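Local coordinates for hypothetical protein (Nostoc punctiforme, PDB 2O62) that is of unknown function but belongs to the DUF3598 family and joins two calycin-like beta-sheet domains in one chain, at residues 95-109 with 235-249. Residues are numbered along the deposited sequence; the frame is centred on the assembly and turned at random.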
ATOM      1  N   GLU A  95       0.314  -6.767  -1.412  1.00 20.87           N
ATOM      2  CA  GLU A  95      -0.664  -5.743  -1.768  1.00 20.49           C
ATOM      3  C   GLU A  95      -0.970  -4.857  -0.567  1.00 20.36           C
ATOM      4  O   GLU A  95      -1.195  -5.366   0.537  1.00 19.66           O
ATOM      5  CB  GLU A  95      -1.947  -6.424  -2.205  1.00 20.32           C
ATOM      6  CG  GLU A  95      -3.101  -5.478  -2.517  1.00 20.65           C
ATOM      7  CD  GLU A  95      -4.386  -6.201  -2.877  1.00 24.02           C
ATOM      8  OE1 GLU A  95      -4.418  -7.446  -2.825  1.00 31.00           O
ATOM      9  OE2 GLU A  95      -5.378  -5.537  -3.192  1.00 23.71           O
ATOM     10  N   LEU A  96      -1.008  -3.553  -0.796  1.00 20.23           N
ATOM     11  CA  LEU A  96      -1.533  -2.599   0.162  1.00 21.44           C
ATOM     12  C   LEU A  96      -2.802  -1.999  -0.430  1.00 21.59           C
ATOM     13  O   LEU A  96      -2.779  -1.415  -1.492  1.00 21.81           O
ATOM     14  CB  LEU A  96      -0.477  -1.515   0.417  1.00 21.96           C
ATOM     15  CG  LEU A  96       0.862  -2.168   0.872  1.00 25.23           C
ATOM     16  CD1 LEU A  96       2.001  -1.321   0.578  1.00 30.99           C
ATOM     17  CD2 LEU A  96       0.877  -2.543   2.259  1.00 22.34           C
ATOM     18  N   ALA A  97      -3.895  -2.106   0.291  1.00 20.42           N
ATOM     19  CA  ALA A  97      -5.217  -1.744  -0.221  1.00 19.15           C
ATOM     20  C   ALA A  97      -5.880  -0.725   0.704  1.00 19.80           C
ATOM     21  O   ALA A  97      -6.242  -1.054   1.824  1.00 20.43           O
ATOM     22  CB  ALA A  97      -6.089  -3.023  -0.324  1.00 19.30           C
ATOM     23  N   PHE A  98      -6.007   0.514   0.229  1.00 19.87           N
ATOM     24  CA  PHE A  98      -6.676   1.600   0.933  1.00 20.46           C
ATOM     25  C   PHE A  98      -8.150   1.729   0.538  1.00 21.51           C
ATOM     26  O   PHE A  98      -8.487   1.699  -0.641  1.00 21.71           O
ATOM     27  CB  PHE A  98      -5.985   2.960   0.666  1.00 21.18           C
ATOM     28  CG  PHE A  98      -4.506   2.975   0.905  1.00 22.01           C
ATOM     29  CD1 PHE A  98      -3.608   2.647  -0.119  1.00 23.50           C
ATOM     30  CD2 PHE A  98      -4.002   3.385   2.135  1.00 22.31           C
ATOM     31  CE1 PHE A  98      -2.252   2.706   0.078  1.00 21.76           C
ATOM     32  CE2 PHE A  98      -2.628   3.415   2.342  1.00 21.04           C
ATOM     33  CZ  PHE A  98      -1.775   3.071   1.336  1.00 22.75           C
ATOM     34  N   VAL A  99      -9.012   1.898   1.536  1.00 21.77           N
ATOM     35  CA  VAL A  99     -10.407   2.190   1.357  1.00 21.46           C
ATOM     36  C   VAL A  99     -10.669   3.611   1.894  1.00 22.66           C
ATOM     37  O   VAL A  99     -10.205   3.987   2.972  1.00 21.64           O
ATOM     38  CB  VAL A  99     -11.249   1.178   2.072  1.00 21.71           C
ATOM     39  CG1 VAL A  99     -12.737   1.505   1.917  1.00 24.29           C
ATOM     40  CG2 VAL A  99     -10.909  -0.219   1.556  1.00 22.08           C
ATOM     41  N   HIS A 100     -11.369   4.413   1.107  1.00 21.91           N
ATOM     42  CA  HIS A 100     -11.779   5.762   1.502  1.00 22.34           C
ATOM     43  C   HIS A 100     -13.046   6.180   0.785  1.00 22.21           C
ATOM     44  O   HIS A 100     -13.018   6.401  -0.431  1.00 19.18           O
ATOM     45  CB  HIS A 100     -10.680   6.759   1.151  1.00 22.43           C
ATOM     46  CG  HIS A 100     -11.023   8.180   1.498  1.00 24.92           C
ATOM     47  ND1 HIS A 100     -10.891   8.685   2.777  1.00 27.47           N
ATOM     48  CD2 HIS A 100     -11.479   9.200   0.740  1.00 27.60           C
ATOM     49  CE1 HIS A 100     -11.268   9.950   2.790  1.00 26.58           C
ATOM     50  NE2 HIS A 100     -11.641  10.285   1.570  1.00 28.31           N
ATOM     51  N   GLU A 101     -14.153   6.237   1.524  1.00 22.68           N
ATOM     52  CA  GLU A 101     -15.432   6.692   0.986  1.00 24.94           C
ATOM     53  C   GLU A 101     -15.810   5.826  -0.237  1.00 23.15           C
ATOM     54  O   GLU A 101     -15.975   4.619  -0.081  1.00 23.82           O
ATOM     55  CB  GLU A 101     -15.382   8.220   0.714  1.00 25.08           C
ATOM     56  CG  GLU A 101     -15.128   9.029   2.008  1.00 28.30           C
ATOM     57  CD  GLU A 101     -15.165  10.546   1.836  1.00 30.51           C
ATOM     58  OE1 GLU A 101     -15.154  11.048   0.673  1.00 38.45           O
ATOM     59  OE2 GLU A 101     -15.161  11.249   2.881  1.00 37.50           O
ATOM     60  N   ASN A 102     -15.930   6.416  -1.425  1.00 22.06           N
ATOM     61  CA  ASN A 102     -16.361   5.676  -2.636  1.00 21.69           C
ATOM     62  C   ASN A 102     -15.223   5.029  -3.432  1.00 21.46           C
ATOM     63  O   ASN A 102     -15.435   4.615  -4.555  1.00 20.53           O
ATOM     64  CB  ASN A 102     -17.176   6.587  -3.603  1.00 21.55           C
ATOM     65  CG  ASN A 102     -16.293   7.584  -4.394  1.00 24.22           C
ATOM     66  OD1 ASN A 102     -15.470   8.320  -3.789  1.00 28.79           O
ATOM     67  ND2 ASN A 102     -16.481   7.637  -5.747  1.00 19.25           N
ATOM     68  N   ARG A 103     -14.016   5.045  -2.887  1.00 20.86           N
ATOM     69  CA  ARG A 103     -12.810   4.648  -3.594  1.00 19.66           C
ATOM     70  C   ARG A 103     -12.056   3.571  -2.859  1.00 20.47           C
ATOM     71  O   ARG A 103     -12.045   3.533  -1.624  1.00 20.02           O
ATOM     72  CB  ARG A 103     -11.842   5.843  -3.728  1.00 21.32           C
ATOM     73  CG  ARG A 103     -12.267   6.903  -4.736  1.00 20.25           C
ATOM     74  CD  ARG A 103     -12.166   6.512  -6.208  1.00 22.05           C
ATOM     75  NE  ARG A 103     -11.001   5.660  -6.422  1.00 22.10           N
ATOM     76  CZ  ARG A 103      -9.766   6.094  -6.619  1.00 21.38           C
ATOM     77  NH1 ARG A 103      -9.538   7.384  -6.802  1.00 21.04           N
ATOM     78  NH2 ARG A 103      -8.772   5.211  -6.692  1.00 21.26           N
ATOM     79  N   ARG A 104     -11.400   2.714  -3.634  1.00 20.29           N
ATOM     80  CA  ARG A 104     -10.271   1.933  -3.139  1.00 20.85           C
ATOM     81  C   ARG A 104      -9.089   2.229  -4.032  1.00 21.11           C
ATOM     82  O   ARG A 104      -9.246   2.519  -5.238  1.00 20.81           O
ATOM     83  CB  ARG A 104     -10.528   0.437  -3.077  1.00 20.68           C
ATOM     84  CG  ARG A 104     -11.818   0.059  -2.430  1.00 22.59           C
ATOM     85  CD  ARG A 104     -11.821  -1.372  -1.960  1.00 22.54           C
ATOM     86  NE  ARG A 104     -11.750  -2.317  -3.051  1.00 21.58           N
ATOM     87  CZ  ARG A 104     -11.790  -3.637  -2.934  1.00 24.82           C
ATOM     88  NH1 ARG A 104     -11.922  -4.202  -1.749  1.00 23.56           N
ATOM     89  NH2 ARG A 104     -11.713  -4.407  -4.013  1.00 25.08           N
ATOM     90  N   LEU A 105      -7.905   2.193  -3.438  1.00 20.86           N
ATOM     91  CA  LEU A 105      -6.662   2.252  -4.191  1.00 21.00           C
ATOM     92  C   LEU A 105      -5.829   1.130  -3.674  1.00 20.83           C
ATOM     93  O   LEU A 105      -5.477   1.124  -2.473  1.00 20.30           O
ATOM     94  CB  LEU A 105      -5.876   3.550  -3.983  1.00 21.73           C
ATOM     95  CG  LEU A 105      -4.506   3.315  -4.680  1.00 27.08           C
ATOM     96  CD1 LEU A 105      -4.592   3.791  -6.148  1.00 27.81           C
ATOM     97  CD2 LEU A 105      -3.315   3.785  -4.039  1.00 27.36           C
ATOM     98  N   ARG A 106      -5.526   0.181  -4.561  1.00 21.14           N
ATOM     99  CA  ARG A 106      -4.845  -1.037  -4.146  1.00 21.12           C
ATOM    100  C   ARG A 106      -3.570  -1.150  -4.956  1.00 22.16           C
ATOM    101  O   ARG A 106      -3.606  -1.034  -6.183  1.00 22.86           O
ATOM    102  CB  ARG A 106      -5.702  -2.253  -4.322  1.00 21.53           C
ATOM    103  CG  ARG A 106      -7.020  -2.060  -3.733  1.00 21.94           C
ATOM    104  CD  ARG A 106      -7.839  -3.331  -3.618  1.00 23.03           C
ATOM    105  NE  ARG A 106      -8.497  -3.743  -4.847  1.00 22.16           N
ATOM    106  CZ  ARG A 106      -8.382  -4.947  -5.412  1.00 23.07           C
ATOM    107  NH1 ARG A 106      -7.560  -5.872  -4.929  1.00 23.86           N
ATOM    108  NH2 ARG A 106      -9.126  -5.259  -6.461  1.00 21.05           N
ATOM    109  N   LEU A 107      -2.455  -1.290  -4.263  1.00 21.02           N
ATOM    110  CA  LEU A 107      -1.166  -1.320  -4.913  1.00 21.25           C
ATOM    111  C   LEU A 107      -0.460  -2.637  -4.622  1.00 20.41           C
ATOM    112  O   LEU A 107      -0.204  -2.965  -3.473  1.00 19.83           O
ATOM    113  CB  LEU A 107      -0.308  -0.108  -4.480  1.00 20.84           C
ATOM    114  CG  LEU A 107       0.948   0.233  -5.319  1.00 26.12           C
ATOM    115  CD1 LEU A 107       1.216   1.706  -5.325  1.00 30.54           C
ATOM    116  CD2 LEU A 107       2.157  -0.445  -4.759  1.00 27.97           C
ATOM    117  N   VAL A 108      -0.129  -3.369  -5.682  1.00 20.34           N
ATOM    118  CA  VAL A 108       0.671  -4.562  -5.619  1.00 20.21           C
ATOM    119  C   VAL A 108       2.116  -4.304  -6.100  1.00 19.84           C
ATOM    120  O   VAL A 108       2.348  -3.696  -7.165  1.00 19.86           O
ATOM    121  CB  VAL A 108       0.066  -5.671  -6.500  1.00 21.40           C
ATOM    122  CG1 VAL A 108       0.803  -6.948  -6.327  1.00 22.62           C
ATOM    123  CG2 VAL A 108      -1.387  -5.853  -6.180  1.00 21.86           C
ATOM    124  N   GLN A 109       3.068  -4.740  -5.282  1.00 19.66           N
ATOM    125  CA  GLN A 109       4.476  -4.774  -5.634  1.00 19.59           C
ATOM    126  C   GLN A 109       4.942  -6.188  -5.844  1.00 19.74           C
ATOM    127  O   GLN A 109       4.557  -7.099  -5.089  1.00 18.90           O
ATOM    128  CB  GLN A 109       5.346  -4.144  -4.531  1.00 20.64           C
ATOM    129  CG  GLN A 109       5.013  -2.676  -4.205  1.00 21.65           C
ATOM    130  CD  GLN A 109       6.072  -1.972  -3.381  1.00 22.44           C
ATOM    131  OE1 GLN A 109       7.288  -2.183  -3.576  1.00 26.55           O
ATOM    132  NE2 GLN A 109       5.625  -1.086  -2.499  1.00 23.88           N
ATOM    133  N   LEU A 235       7.198  -3.474   3.004  1.00 22.28           N
ATOM    134  CA  LEU A 235       6.497  -3.156   1.760  1.00 22.81           C
ATOM    135  C   LEU A 235       5.617  -1.944   2.084  1.00 22.34           C
ATOM    136  O   LEU A 235       4.827  -2.007   2.990  1.00 20.46           O
ATOM    137  CB  LEU A 235       5.636  -4.348   1.429  1.00 24.23           C
ATOM    138  CG  LEU A 235       4.928  -4.397   0.124  1.00 26.32           C
ATOM    139  CD1 LEU A 235       5.947  -4.680  -0.943  1.00 29.44           C
ATOM    140  CD2 LEU A 235       3.825  -5.467   0.191  1.00 29.46           C
ATOM    141  N   GLU A 236       5.793  -0.839   1.361  1.00 22.03           N
ATOM    142  CA  GLU A 236       5.103   0.416   1.697  0.50 22.39           C
ATOM    143  C   GLU A 236       4.489   1.020   0.442  1.00 21.89           C
ATOM    144  O   GLU A 236       5.017   0.909  -0.678  1.00 21.96           O
ATOM    145  CB  GLU A 236       5.990   1.486   2.418  0.50 22.37           C
ATOM    146  CG  GLU A 236       5.227   2.847   2.856  0.50 22.51           C
ATOM    147  CD  GLU A 236       6.080   3.778   3.759  0.50 24.45           C
ATOM    148  OE1 GLU A 236       7.304   3.545   3.775  0.50 25.69           O
ATOM    149  OE2 GLU A 236       5.558   4.711   4.457  0.50 22.62           O
ATOM    150  N   ALA A 237       3.326   1.613   0.668  1.00 21.42           N
ATOM    151  CA  ALA A 237       2.625   2.401  -0.322  1.00 21.02           C
ATOM    152  C   ALA A 237       1.987   3.575   0.414  1.00 20.41           C
ATOM    153  O   ALA A 237       1.795   3.548   1.622  1.00 20.94           O
ATOM    154  CB  ALA A 237       1.535   1.548  -0.991  1.00 22.72           C
ATOM    155  N   GLY A 238       1.589   4.545  -0.360  1.00 20.25           N
ATOM    156  CA  GLY A 238       0.983   5.782   0.117  1.00 20.01           C
ATOM    157  C   GLY A 238      -0.092   6.200  -0.840  1.00 19.46           C
ATOM    158  O   GLY A 238      -0.085   5.831  -2.020  1.00 19.17           O
ATOM    159  N   TRP A 239      -1.008   7.019  -0.342  1.00 18.82           N
ATOM    160  CA  TRP A 239      -2.056   7.576  -1.162  1.00 19.13           C
ATOM    161  C   TRP A 239      -2.378   8.962  -0.673  1.00 19.74           C
ATOM    162  O   TRP A 239      -2.839   9.093   0.455  1.00 20.13           O
ATOM    163  CB  TRP A 239      -3.298   6.720  -1.022  1.00 19.73           C
ATOM    164  CG  TRP A 239      -4.401   7.007  -1.964  1.00 20.60           C
ATOM    165  CD1 TRP A 239      -4.317   7.659  -3.176  1.00 20.83           C
ATOM    166  CD2 TRP A 239      -5.756   6.637  -1.805  1.00 20.59           C
ATOM    167  NE1 TRP A 239      -5.529   7.661  -3.786  1.00 21.47           N
ATOM    168  CE2 TRP A 239      -6.439   7.049  -2.968  1.00 21.15           C
ATOM    169  CE3 TRP A 239      -6.462   5.927  -0.822  1.00 21.56           C
ATOM    170  CZ2 TRP A 239      -7.797   6.813  -3.160  1.00 22.98           C
ATOM    171  CZ3 TRP A 239      -7.798   5.689  -1.012  1.00 21.21           C
ATOM    172  CH2 TRP A 239      -8.465   6.131  -2.176  1.00 22.05           C
ATOM    173  N   LEU A 240      -2.144   9.966  -1.525  1.00 18.52           N
ATOM    174  CA  LEU A 240      -2.496  11.361  -1.250  1.00 19.54           C
ATOM    175  C   LEU A 240      -3.978  11.505  -1.623  1.00 19.84           C
ATOM    176  O   LEU A 240      -4.351  11.782  -2.788  1.00 20.47           O
ATOM    177  CB  LEU A 240      -1.631  12.313  -2.070  1.00 19.51           C
ATOM    178  CG  LEU A 240      -1.819  13.804  -1.799  1.00 21.83           C
ATOM    179  CD1 LEU A 240      -1.332  14.142  -0.379  1.00 23.69           C
ATOM    180  CD2 LEU A 240      -1.099  14.638  -2.835  1.00 21.79           C
ATOM    181  N   ILE A 241      -4.822  11.295  -0.629  1.00 20.42           N
ATOM    182  CA  ILE A 241      -6.266  11.221  -0.822  1.00 22.00           C
ATOM    183  C   ILE A 241      -6.885  12.578  -1.154  1.00 22.13           C
ATOM    184  O   ILE A 241      -7.814  12.660  -1.955  1.00 21.66           O
ATOM    185  CB  ILE A 241      -6.956  10.632   0.424  1.00 22.20           C
ATOM    186  CG1 ILE A 241      -6.437   9.228   0.708  1.00 24.69           C
ATOM    187  CG2 ILE A 241      -8.451  10.570   0.219  1.00 25.18           C
ATOM    188  CD1 ILE A 241      -6.790   8.683   2.062  1.00 24.06           C
ATOM    189  N   GLN A 242      -6.395  13.624  -0.481  1.00 21.98           N
ATOM    190  CA  GLN A 242      -6.715  15.018  -0.771  1.00 23.19           C
ATOM    191  C   GLN A 242      -5.413  15.794  -0.683  1.00 22.31           C
ATOM    192  O   GLN A 242      -4.433  15.286  -0.151  1.00 21.01           O
ATOM    193  CB  GLN A 242      -7.697  15.582   0.286  1.00 24.51           C
ATOM    194  CG  GLN A 242      -8.998  14.793   0.470  1.00 28.02           C
ATOM    195  CD  GLN A 242      -9.899  14.781  -0.791  1.00 33.87           C
ATOM    196  OE1 GLN A 242      -9.718  15.599  -1.711  1.00 38.30           O
ATOM    197  NE2 GLN A 242     -10.870  13.852  -0.829  1.00 33.24           N
ATOM    198  N   SER A 243      -5.380  17.049  -1.128  1.00 22.43           N
ATOM    199  CA  SER A 243      -4.114  17.820  -1.057  1.00 22.19           C
ATOM    200  C   SER A 243      -3.514  17.868   0.361  1.00 22.16           C
ATOM    201  O   SER A 243      -2.312  18.021   0.507  1.00 22.62           O
ATOM    202  CB  SER A 243      -4.270  19.245  -1.603  1.00 22.63           C
ATOM    203  OG  SER A 243      -5.108  20.002  -0.754  1.00 25.70           O
ATOM    204  N   ASP A 244      -4.348  17.725   1.393  1.00 22.07           N
ATOM    205  CA  ASP A 244      -3.895  17.858   2.799  1.00 22.40           C
ATOM    206  C   ASP A 244      -4.158  16.605   3.624  1.00 21.65           C
ATOM    207  O   ASP A 244      -4.122  16.637   4.849  1.00 22.17           O
ATOM    208  CB  ASP A 244      -4.585  19.063   3.443  1.00 23.40           C
ATOM    209  CG  ASP A 244      -6.116  18.997   3.319  1.00 26.91           C
ATOM    210  OD1 ASP A 244      -6.699  17.940   2.879  1.00 30.69           O
ATOM    211  OD2 ASP A 244      -6.749  20.027   3.628  1.00 33.11           O
ATOM    212  N   LEU A 245      -4.397  15.484   2.952  1.00 21.18           N
ATOM    213  CA  LEU A 245      -4.645  14.213   3.610  1.00 20.70           C
ATOM    214  C   LEU A 245      -3.937  13.057   2.891  1.00 21.00           C
ATOM    215  O   LEU A 245      -4.185  12.801   1.701  1.00 20.91           O
ATOM    216  CB  LEU A 245      -6.152  13.936   3.687  1.00 21.55           C
ATOM    217  CG  LEU A 245      -6.555  12.620   4.363  1.00 21.81           C
ATOM    218  CD1 LEU A 245      -6.234  12.639   5.828  1.00 25.25           C
ATOM    219  CD2 LEU A 245      -8.067  12.325   4.096  1.00 22.37           C
ATOM    220  N   ARG A 246      -3.080  12.325   3.615  1.00 19.67           N
ATOM    221  CA  ARG A 246      -2.342  11.219   3.040  1.00 19.50           C
ATOM    222  C   ARG A 246      -2.373  10.039   3.968  1.00 20.30           C
ATOM    223  O   ARG A 246      -2.306  10.196   5.200  1.00 21.28           O
ATOM    224  CB  ARG A 246      -0.902  11.618   2.825  1.00 19.22           C
ATOM    225  CG  ARG A 246      -0.057  10.570   2.109  1.00 20.42           C
ATOM    226  CD  ARG A 246       0.928  11.223   1.156  1.00 25.24           C
ATOM    227  NE  ARG A 246       1.842  10.272   0.491  1.00 25.08           N
ATOM    228  CZ  ARG A 246       3.106  10.057   0.835  1.00 23.07           C
ATOM    229  NH1 ARG A 246       3.625  10.619   1.918  1.00 22.74           N
ATOM    230  NH2 ARG A 246       3.861   9.222   0.105  1.00 24.18           N
ATOM    231  N   GLN A 247      -2.494   8.855   3.398  1.00 21.03           N
ATOM    232  CA  GLN A 247      -2.295   7.659   4.163  1.00 21.53           C
ATOM    233  C   GLN A 247      -1.076   6.937   3.659  1.00 20.11           C
ATOM    234  O   GLN A 247      -0.756   6.989   2.485  1.00 19.96           O
ATOM    235  CB  GLN A 247      -3.526   6.717   4.133  1.00 20.83           C
ATOM    236  CG  GLN A 247      -4.676   7.220   4.964  1.00 23.56           C
ATOM    237  CD  GLN A 247      -5.791   6.237   5.109  1.00 24.89           C
ATOM    238  OE1 GLN A 247      -6.132   5.536   4.180  1.00 25.49           O
ATOM    239  NE2 GLN A 247      -6.334   6.124   6.334  1.00 28.35           N
ATOM    240  N   ARG A 248      -0.408   6.252   4.567  1.00 20.18           N
ATOM    241  CA  ARG A 248       0.692   5.337   4.214  1.00 20.50           C
ATOM    242  C   ARG A 248       0.420   3.974   4.859  1.00 20.81           C
ATOM    243  O   ARG A 248      -0.071   3.900   5.989  1.00 23.84           O
ATOM    244  CB  ARG A 248       2.014   5.892   4.682  1.00 20.96           C
ATOM    245  CG  ARG A 248       2.369   7.199   3.985  1.00 23.03           C
ATOM    246  CD  ARG A 248       3.724   7.688   4.404  1.00 24.59           C
ATOM    247  NE  ARG A 248       3.715   8.349   5.735  1.00 28.92           N
ATOM    248  CZ  ARG A 248       4.348   7.886   6.829  1.00 31.44           C
ATOM    249  NH1 ARG A 248       5.076   6.779   6.799  1.00 30.88           N
ATOM    250  NH2 ARG A 248       4.298   8.553   7.971  1.00 32.03           N
HETATM  251  N   MSE A 249       0.740   2.890   4.154  1.00 20.92           N
HETATM  252  CA  MSE A 249       0.572   1.561   4.705  1.00 20.71           C
HETATM  253  C   MSE A 249       1.878   0.774   4.574  1.00 21.02           C
HETATM  254  O   MSE A 249       2.528   0.833   3.559  1.00 21.32           O
HETATM  255  CB  MSE A 249      -0.608   0.816   4.067  1.00 20.94           C
HETATM  256  CG  MSE A 249      -1.001  -0.377   4.810  1.00 21.61           C
HETATM  257 SE   MSE A 249      -2.344  -1.584   4.009  0.75 23.81          SE
HETATM  258  CE  MSE A 249      -3.735  -0.392   3.964  1.00 25.07           C
TER
HETATM  259  O   HOH W   1      -7.804   3.767   4.604  1.00 29.36           O
HETATM  260  O   HOH W   2     -11.974  12.889   1.135  1.00 46.55           O
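Phe98 CB lies 3.4 Å from Trp239 CE3 where two beta hairpins, one from each calycin-like domain, pack face to face. CH-pi contacts dominate the middle. Leu105 CB sits over the centre of one face of the indole, 3.7 Å from the six-membered ring's centroid, while Ile241 CG1, from Trp239's own hairpin, lies over the opposite face. With its CG anti to the backbone N (chi1 -170°), Trp239 reaches across to the first hairpin, and Arg103 CB meets the indole edge in plane. Trp239 CB and the CE of Met249, a selenomethionine, lie over opposite faces of the Phe98 ring, both toward its rim. Towards the turns, Ile241 CG2 lies over one face of the His100 ring, 3.5 Å from its centroid. At the other end Leu96 CD1 presses tightly on Ala237 CB (3.3 Å), and Leu235 CD1 packs on Gln109, whose OE1 is hydrogen-bonded to Ser223. Polar links flank the aromatic packing. One water donates to Val99 O near Gln247, whose polar end is also held by Thr266, and the Arg103 guanidinium, one face over Trp239 CZ2, pairs with Asp217. An alanine in place of Trp239 would probably leave a gap between Leu105 and Ile241 and strip Phe98 CB and Arg103 of their aromatic neighbour. The chemistry implies an interdomain interface held chiefly by buried apolar and aromatic packing, with ordered water between polar groups of the two hairpins.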